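Local coordinates for protein putative fimbrium tip subunit Fim1C (Bacteroides ovatus, PDB 4EPS) that is probably part of the tip of the fimbrium, a filamentous cell-surface appendage that mediates adhesion and biofilm formation, at residues N11-N16 / G147-L151; P305-Y309 / L385-G389; T426-P432 / Y504-F510. One frame throughout, in Å; residues are numbered along the deposited sequence.

Interaction 1 (N11-N16 / G147-L151)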
# COMPACT_ATOMS: atom_id res chain seq x y z
N ASN A 11 -54.30 38.44 7.63
CA ASN A 11 -54.62 38.67 6.20
C ASN A 11 -53.36 39.12 5.41
O ASN A 11 -53.48 39.56 4.26
CB ASN A 11 -55.78 39.69 6.03
CG ASN A 11 -57.00 39.18 5.30
OD1 ASN A 11 -56.93 38.32 4.42
ND2 ASN A 11 -58.15 39.77 5.61
N GLY A 12 -52.18 38.97 6.02
CA GLY A 12 -50.89 39.31 5.43
C GLY A 12 -50.32 38.17 4.61
O GLY A 12 -50.11 37.06 5.13
N ILE A 13 -50.06 38.43 3.32
CA ILE A 13 -49.56 37.43 2.38
C ILE A 13 -48.13 36.98 2.74
O ILE A 13 -47.24 37.81 2.92
CB ILE A 13 -49.67 37.98 0.94
CG1 ILE A 13 -51.17 38.26 0.61
CG2 ILE A 13 -49.04 37.04 -0.09
CD1 ILE A 13 -51.42 39.19 -0.51
N VAL A 14 -47.92 35.67 2.82
CA VAL A 14 -46.64 35.03 3.12
C VAL A 14 -45.91 34.84 1.79
O VAL A 14 -46.54 34.41 0.81
CB VAL A 14 -46.82 33.69 3.88
CG1 VAL A 14 -45.49 32.96 4.09
CG2 VAL A 14 -47.53 33.91 5.22
N LEU A 15 -44.61 35.17 1.77
CA LEU A 15 -43.77 35.04 0.58
C LEU A 15 -42.81 33.90 0.69
O LEU A 15 -42.08 33.80 1.69
CB LEU A 15 -42.96 36.30 0.29
CG LEU A 15 -43.66 37.61 -0.02
CD1 LEU A 15 -42.71 38.52 -0.74
CD2 LEU A 15 -44.87 37.42 -0.91
N ASN A 16 -42.78 33.05 -0.34
CA ASN A 16 -41.87 31.92 -0.42
C ASN A 16 -41.13 32.03 -1.74
O ASN A 16 -41.71 32.46 -2.73
CB ASN A 16 -42.62 30.59 -0.27
CG ASN A 16 -43.58 30.55 0.90
OD1 ASN A 16 -43.17 30.51 2.07
ND2 ASN A 16 -44.88 30.63 0.61
N GLY A 147 -58.51 34.56 4.76
CA GLY A 147 -57.39 35.23 5.41
C GLY A 147 -56.01 34.59 5.45
O GLY A 147 -55.11 35.17 6.07
N ASN A 148 -55.81 33.40 4.80
CA ASN A 148 -54.52 32.69 4.76
C ASN A 148 -54.02 32.59 3.31
O ASN A 148 -54.47 31.71 2.57
CB ASN A 148 -54.65 31.30 5.40
CG ASN A 148 -53.36 30.51 5.51
OD1 ASN A 148 -52.25 31.03 5.35
ND2 ASN A 148 -53.48 29.22 5.82
N TYR A 149 -53.13 33.50 2.90
CA TYR A 149 -52.66 33.58 1.53
C TYR A 149 -51.15 33.55 1.44
O TYR A 149 -50.44 33.96 2.36
CB TYR A 149 -53.20 34.86 0.87
CG TYR A 149 -54.71 34.89 0.76
CD1 TYR A 149 -55.50 35.36 1.81
CD2 TYR A 149 -55.36 34.45 -0.38
CE1 TYR A 149 -56.89 35.36 1.74
CE2 TYR A 149 -56.75 34.47 -0.49
CZ TYR A 149 -57.51 34.93 0.58
OH TYR A 149 -58.88 34.96 0.47
N SER A 150 -50.66 33.00 0.33
CA SER A 150 -49.24 32.89 0.08
C SER A 150 -48.92 33.06 -1.38
O SER A 150 -49.77 32.79 -2.24
CB SER A 150 -48.71 31.54 0.57
OG SER A 150 -49.27 30.46 -0.14
N LEU A 151 -47.72 33.57 -1.63
CA LEU A 151 -47.11 33.72 -2.94
C LEU A 151 -45.88 32.87 -2.93
O LEU A 151 -45.00 33.10 -2.10
CB LEU A 151 -46.74 35.17 -3.25
CG LEU A 151 -47.81 36.05 -3.79
CD1 LEU A 151 -47.30 37.48 -3.86
CD2 LEU A 151 -48.31 35.54 -5.18
O HOH W 1 -52.64 35.80 4.72
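Parallel strand pairing joins V14 and L15 to S150 and L151, at the point where strand 14-19 runs beside the start of strand 148-174. Three backbone bonds hold the pair in register. V14 N reaches Y149 O at 3.1 Å in an almost straight bond (175° at the hydrogen), yet meets that oxygen from a position tilted off the carbonyl plane. The amide of L151 then returns to V14 O at 2.8 Å, and N16 N closes the set on L151 O. V14 O also receives a CA-H...O contact from S150 CA, at 3.2 Å.

Around G12 and N148 the backbones bow apart, and a water bridges the gap. It donates to G147 O at 2.9 Å and accepts from Y149 N, with a weak third bond to G12 O, so the backbones stay linked where direct bonds have stopped.

On the face that carries L15 and L151, I13 straddles its two neighbours. Its chi1 of -61° sets CG2 anti to the backbone N, which brings this methyl to 4.0 Å from L151 CG, while the CG1 branch of I13 lies 4.0 Å from Y149 CB. L142 of strand 135-145 packs against I13, Y149 and L151, and the Y149 ring stacks with that of Y79. V14 and S150 occupy the other face.

Residues 11-16 belong to a predicted propeptide. The arrangement is that of an N-terminal strand added in parallel to the beta-structure of a fimbrillin-like domain.

Interaction 2 (P305-Y309 / L385-G389). With SO4 (sulfate ion), chain H.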
# COMPACT_ATOMS: atom_id res chain seq x y z
N PRO A 305 0.71 18.63 19.94
CA PRO A 305 1.23 18.32 21.29
C PRO A 305 0.19 17.65 22.21
O PRO A 305 0.55 16.80 23.03
CB PRO A 305 1.68 19.68 21.83
CG PRO A 305 0.96 20.69 21.05
CD PRO A 305 0.72 20.09 19.68
N SER A 306 -1.11 17.96 22.04
CA SER A 306 -2.14 17.32 22.89
C SER A 306 -2.33 15.83 22.51
O SER A 306 -2.94 15.08 23.27
CB SER A 306 -3.47 18.08 22.80
OG SER A 306 -4.01 18.08 21.50
N VAL A 307 -1.81 15.42 21.34
CA VAL A 307 -1.84 14.03 20.89
C VAL A 307 -0.50 13.37 21.31
O VAL A 307 -0.49 12.40 22.08
CB VAL A 307 -2.15 13.91 19.36
CG1 VAL A 307 -2.04 12.46 18.87
CG2 VAL A 307 -3.54 14.47 19.03
N LEU A 308 0.64 13.95 20.86
CA LEU A 308 1.96 13.42 21.22
C LEU A 308 2.16 13.24 22.70
O LEU A 308 2.76 12.25 23.12
CB LEU A 308 3.08 14.36 20.71
CG LEU A 308 3.43 14.31 19.23
CD1 LEU A 308 4.38 15.48 18.88
CD2 LEU A 308 4.09 12.98 18.87
N TYR A 309 1.74 14.22 23.50
CA TYR A 309 2.03 14.24 24.92
C TYR A 309 0.82 14.01 25.82
O TYR A 309 0.84 14.40 27.00
CB TYR A 309 2.74 15.58 25.27
CG TYR A 309 3.87 15.85 24.30
CD1 TYR A 309 4.93 14.94 24.16
CD2 TYR A 309 3.87 16.97 23.48
CE1 TYR A 309 5.93 15.14 23.22
CE2 TYR A 309 4.87 17.19 22.54
CZ TYR A 309 5.89 16.27 22.40
OH TYR A 309 6.88 16.50 21.48
N LEU A 385 12.42 19.65 24.65
CA LEU A 385 12.33 18.46 23.79
C LEU A 385 10.95 18.29 23.12
O LEU A 385 10.79 17.43 22.26
CB LEU A 385 12.69 17.20 24.58
CG LEU A 385 14.17 17.12 25.10
CD1 LEU A 385 14.42 15.81 25.86
CD2 LEU A 385 15.18 17.26 23.96
N ARG A 386 9.97 19.14 23.48
CA ARG A 386 8.61 19.03 22.91
C ARG A 386 8.47 19.69 21.54
O ARG A 386 9.08 20.73 21.28
CB ARG A 386 7.57 19.68 23.86
CG ARG A 386 7.65 19.24 25.33
CD ARG A 386 7.49 17.73 25.48
NE ARG A 386 7.40 17.33 26.88
CZ ARG A 386 7.54 16.09 27.31
NH1 ARG A 386 7.85 15.12 26.46
NH2 ARG A 386 7.42 15.81 28.60
N PHE A 387 7.61 19.11 20.69
CA PHE A 387 7.31 19.67 19.35
C PHE A 387 6.31 20.79 19.51
O PHE A 387 5.13 20.51 19.71
CB PHE A 387 6.70 18.59 18.45
CG PHE A 387 7.61 17.55 17.85
CD1 PHE A 387 8.89 17.35 18.36
CD2 PHE A 387 7.20 16.79 16.77
CE1 PHE A 387 9.74 16.40 17.80
CE2 PHE A 387 8.05 15.83 16.21
CZ PHE A 387 9.32 15.65 16.72
N LEU A 388 6.77 22.05 19.46
CA LEU A 388 5.89 23.21 19.72
C LEU A 388 6.13 24.38 18.79
O LEU A 388 5.68 25.48 19.09
CB LEU A 388 6.10 23.69 21.19
CG LEU A 388 5.54 22.73 22.27
CD1 LEU A 388 6.10 23.07 23.63
CD2 LEU A 388 4.00 22.75 22.27
N GLY A 389 6.84 24.16 17.68
CA GLY A 389 7.15 25.25 16.75
C GLY A 389 5.93 25.98 16.22
O GLY A 389 5.94 27.21 16.14
S SO4 H . 7.93 12.26 29.11
O1 SO4 H . 9.30 11.89 29.46
O2 SO4 H . 7.01 11.13 29.35
O3 SO4 H . 7.53 13.40 29.93
O4 SO4 H . 7.88 12.61 27.68
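Y309, just past the short helix 305-308, reaches across to R386 and F387 in the loop that leads into helix 389-403, and polar, CH-pi and apolar contacts each have their own place. The polar link is one bond: F387 N donates to Y309 OH at 2.8 Å (160° at the hydrogen), with the amide near the plane of the phenol ring. A glycerol, probably from the crystallisation liquor, also bonds to this hydroxyl.

The aromatic contact is a CH-pi interaction. R386 CD sits over the ring of Y309, 3.8 Å from its centroid, and L308 CB lies over the opposite face, leaving the ring clamped between two methylene groups. The bend of R386 at chi2 (-58°) swings its chain across the ring, from where the guanidinium, turned 45° to the ring plane, meets with its edge a sulfate, probably from the crystallisation liquor. R386 NH1 bonds to sulfate O4 and R386 NH2 to sulfate O3, each at 2.8 Å, while R386 NE forms a salt bridge with E378.

Among the apolar contacts, L308 CD1 touches F387 CD2 at 3.8 Å, and P305 CB meets L388 CD2 at 3.9 Å. A leucine in place of Y309 would probably leave the F387 amide without its acceptor and R386 CD without a flat surface to lie on.

L388 stands at the N-cap position of helix 389-403, so the end of helix 305-308 packs on the loop that leads into that helix.

Interaction 3 (T426-P432 / Y504-F510); sequences TTGWYVP and YRFFLGF
L508 CD2 lies over one face of the W429 indole, 3.7 Å from the centroid of the six-membered ring, while F507 CA comes to the indole edge. Y430 takes the carbonyl oxygen of F507 over one face, towards the rim, and has T427 OG1 at its edge. P432 CB stands over the centre of the F507 ring, 3.7 Å from the centroid, in a CH-pi contact made almost along the ring normal; near the plane of that same ring lies Y430 OH.

These groups pack where an irregular loop, 426-432, pairs antiparallel, through a single bridge, with 502-509, the last strand in sequence of the antiparallel sheet. The backbones of F506, L508 and F510 bond to residues 333-338, whereas F507 and G509 serve the loop. Y430 and F507 are a hydrogen-bonded pair, with Y430 N to F507 O at 2.8 Å and F507 N to Y430 O at 2.9 Å. Thus F507 O both accepts this bond and lies over a face of the Y430 ring, a position the ring reaches by its chi1 of 58°, which folds it back over the strand.

Further along, V431 CG2 nestles against F506 CE2 at 3.5 Å and also touches the Y504 ring at its edge. The polar ends of the aromatics have partners elsewhere: W429 NE1 bonds to F420 O, and Y430 OH to E436.

At the far end T427 N donates to G509 O at 3.0 Å. The hydroxyl beside it works in both directions, as T427 OG1 accepts a nearly straight bond (175°) from G509 N at 2.8 Å and donates in the carbonyl plane to a lone pair of G428 O.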
# COMPACT_ATOMS: atom_id res chain seq x y z
N THR A 426 -1.55 23.24 4.47
CA THR A 426 -0.54 23.08 5.54
C THR A 426 -0.59 24.22 6.56
O THR A 426 -1.33 25.19 6.39
CB THR A 426 0.89 23.01 4.91
OG1 THR A 426 1.29 24.30 4.43
CG2 THR A 426 1.00 21.93 3.83
N THR A 427 0.28 24.13 7.60
CA THR A 427 0.38 25.17 8.62
C THR A 427 0.99 26.45 8.08
O THR A 427 0.86 27.50 8.70
CB THR A 427 1.31 24.67 9.77
OG1 THR A 427 2.62 24.41 9.22
CG2 THR A 427 0.79 23.43 10.48
N GLY A 428 1.76 26.33 7.00
CA GLY A 428 2.63 27.39 6.54
C GLY A 428 3.97 27.19 7.26
O GLY A 428 4.07 26.38 8.19
N TRP A 429 5.01 27.89 6.83
CA TRP A 429 6.36 27.75 7.38
C TRP A 429 6.52 28.41 8.77
O TRP A 429 6.03 29.53 9.00
CB TRP A 429 7.40 28.38 6.42
CG TRP A 429 7.51 27.72 5.07
CD1 TRP A 429 7.27 28.29 3.85
CD2 TRP A 429 7.95 26.37 4.80
NE1 TRP A 429 7.53 27.39 2.84
CE2 TRP A 429 7.94 26.20 3.40
CE3 TRP A 429 8.37 25.30 5.61
CZ2 TRP A 429 8.33 25.01 2.79
CZ3 TRP A 429 8.74 24.10 5.01
CH2 TRP A 429 8.73 23.97 3.61
N TYR A 430 7.27 27.75 9.66
CA TYR A 430 7.59 28.33 10.97
C TYR A 430 9.00 27.89 11.40
O TYR A 430 9.50 26.88 10.91
CB TYR A 430 6.54 27.95 12.05
CG TYR A 430 6.37 26.46 12.25
CD1 TYR A 430 7.22 25.74 13.10
CD2 TYR A 430 5.41 25.75 11.53
CE1 TYR A 430 7.10 24.35 13.24
CE2 TYR A 430 5.27 24.37 11.67
CZ TYR A 430 6.12 23.68 12.52
OH TYR A 430 5.96 22.33 12.67
N VAL A 431 9.61 28.62 12.34
CA VAL A 431 10.93 28.24 12.89
C VAL A 431 10.66 27.07 13.84
O VAL A 431 9.87 27.22 14.79
CB VAL A 431 11.67 29.41 13.59
CG1 VAL A 431 12.97 28.93 14.24
CG2 VAL A 431 11.96 30.56 12.60
N PRO A 432 11.28 25.90 13.63
CA PRO A 432 10.98 24.75 14.50
C PRO A 432 11.36 25.02 15.95
O PRO A 432 12.30 25.76 16.21
CB PRO A 432 11.86 23.62 13.92
CG PRO A 432 12.98 24.35 13.18
CD PRO A 432 12.26 25.53 12.58
N TYR A 504 19.10 29.08 9.67
CA TYR A 504 17.67 28.82 9.60
C TYR A 504 17.33 27.62 8.73
O TYR A 504 17.83 27.50 7.61
CB TYR A 504 16.95 30.02 8.96
CG TYR A 504 16.75 31.20 9.89
CD1 TYR A 504 15.66 31.25 10.74
CD2 TYR A 504 17.62 32.29 9.86
CE1 TYR A 504 15.44 32.35 11.57
CE2 TYR A 504 17.42 33.39 10.69
CZ TYR A 504 16.32 33.42 11.53
OH TYR A 504 16.10 34.49 12.34
N ARG A 505 16.42 26.80 9.22
CA ARG A 505 15.66 25.79 8.47
C ARG A 505 14.21 25.98 8.92
O ARG A 505 13.98 26.19 10.11
CB ARG A 505 16.14 24.35 8.74
CG ARG A 505 17.43 23.97 8.02
CD ARG A 505 17.16 23.60 6.56
NE ARG A 505 18.42 23.35 5.87
CZ ARG A 505 18.53 22.88 4.64
NH1 ARG A 505 17.44 22.60 3.92
NH2 ARG A 505 19.72 22.72 4.08
N PHE A 506 13.27 26.02 7.99
CA PHE A 506 11.87 26.17 8.36
C PHE A 506 11.18 24.83 8.27
O PHE A 506 11.60 23.95 7.52
CB PHE A 506 11.16 27.21 7.46
CG PHE A 506 11.60 28.61 7.84
CD1 PHE A 506 12.75 29.17 7.29
CD2 PHE A 506 10.87 29.35 8.77
CE1 PHE A 506 13.18 30.45 7.68
CE2 PHE A 506 11.30 30.64 9.15
CZ PHE A 506 12.47 31.16 8.63
N PHE A 507 10.13 24.69 9.06
CA PHE A 507 9.27 23.52 9.07
C PHE A 507 7.83 23.90 8.72
O PHE A 507 7.42 25.03 8.96
CB PHE A 507 9.22 22.93 10.48
CG PHE A 507 10.29 21.92 10.86
CD1 PHE A 507 11.62 22.12 10.50
CD2 PHE A 507 9.98 20.85 11.69
CE1 PHE A 507 12.62 21.23 10.92
CE2 PHE A 507 10.97 19.95 12.11
CZ PHE A 507 12.29 20.17 11.75
N LEU A 508 7.04 22.92 8.28
CA LEU A 508 5.59 23.07 8.13
C LEU A 508 4.97 21.76 8.56
O LEU A 508 5.64 20.73 8.52
CB LEU A 508 5.16 23.52 6.71
CG LEU A 508 5.39 22.63 5.48
CD1 LEU A 508 4.48 21.37 5.49
CD2 LEU A 508 5.10 23.44 4.21
N GLY A 509 3.72 21.81 9.00
CA GLY A 509 2.96 20.61 9.34
C GLY A 509 1.96 20.36 8.21
O GLY A 509 1.44 21.31 7.63
N PHE A 510 1.71 19.09 7.88
CA PHE A 510 0.74 18.69 6.82
C PHE A 510 -0.08 17.46 7.26
O PHE A 510 0.29 16.84 8.29
CB PHE A 510 1.46 18.42 5.48
CG PHE A 510 2.28 17.14 5.43
CD1 PHE A 510 3.54 17.06 6.04
CD2 PHE A 510 1.79 16.01 4.78
CE1 PHE A 510 4.29 15.88 6.00
CE2 PHE A 510 2.55 14.82 4.73
CZ PHE A 510 3.79 14.76 5.36
OXT PHE A 510 -1.10 17.13 6.60

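Followed from the N terminus, the three contacts close in series, with none nesting or crossing. Interaction 1 comes first, across 130 intervening residues. It joins the N-terminal strand 14-19 to strand 148-174, far from the other two contacts: its centre lies about 60 Å from that of interaction 2 and 58 Å from that of interaction 3. Interaction 2 closes a loop of 75 residues, tying helix 305-308 to the loop before helix 389-403, and interaction 3 closes one of 71, tying the loop after helix 408-419 to the C-terminal strand. These last two are neighbours, centres about 14 Å apart: G389 C packs on Y430 CD1 at 3.4 Å, and E436 bonds to both G389 N and Y430 OH.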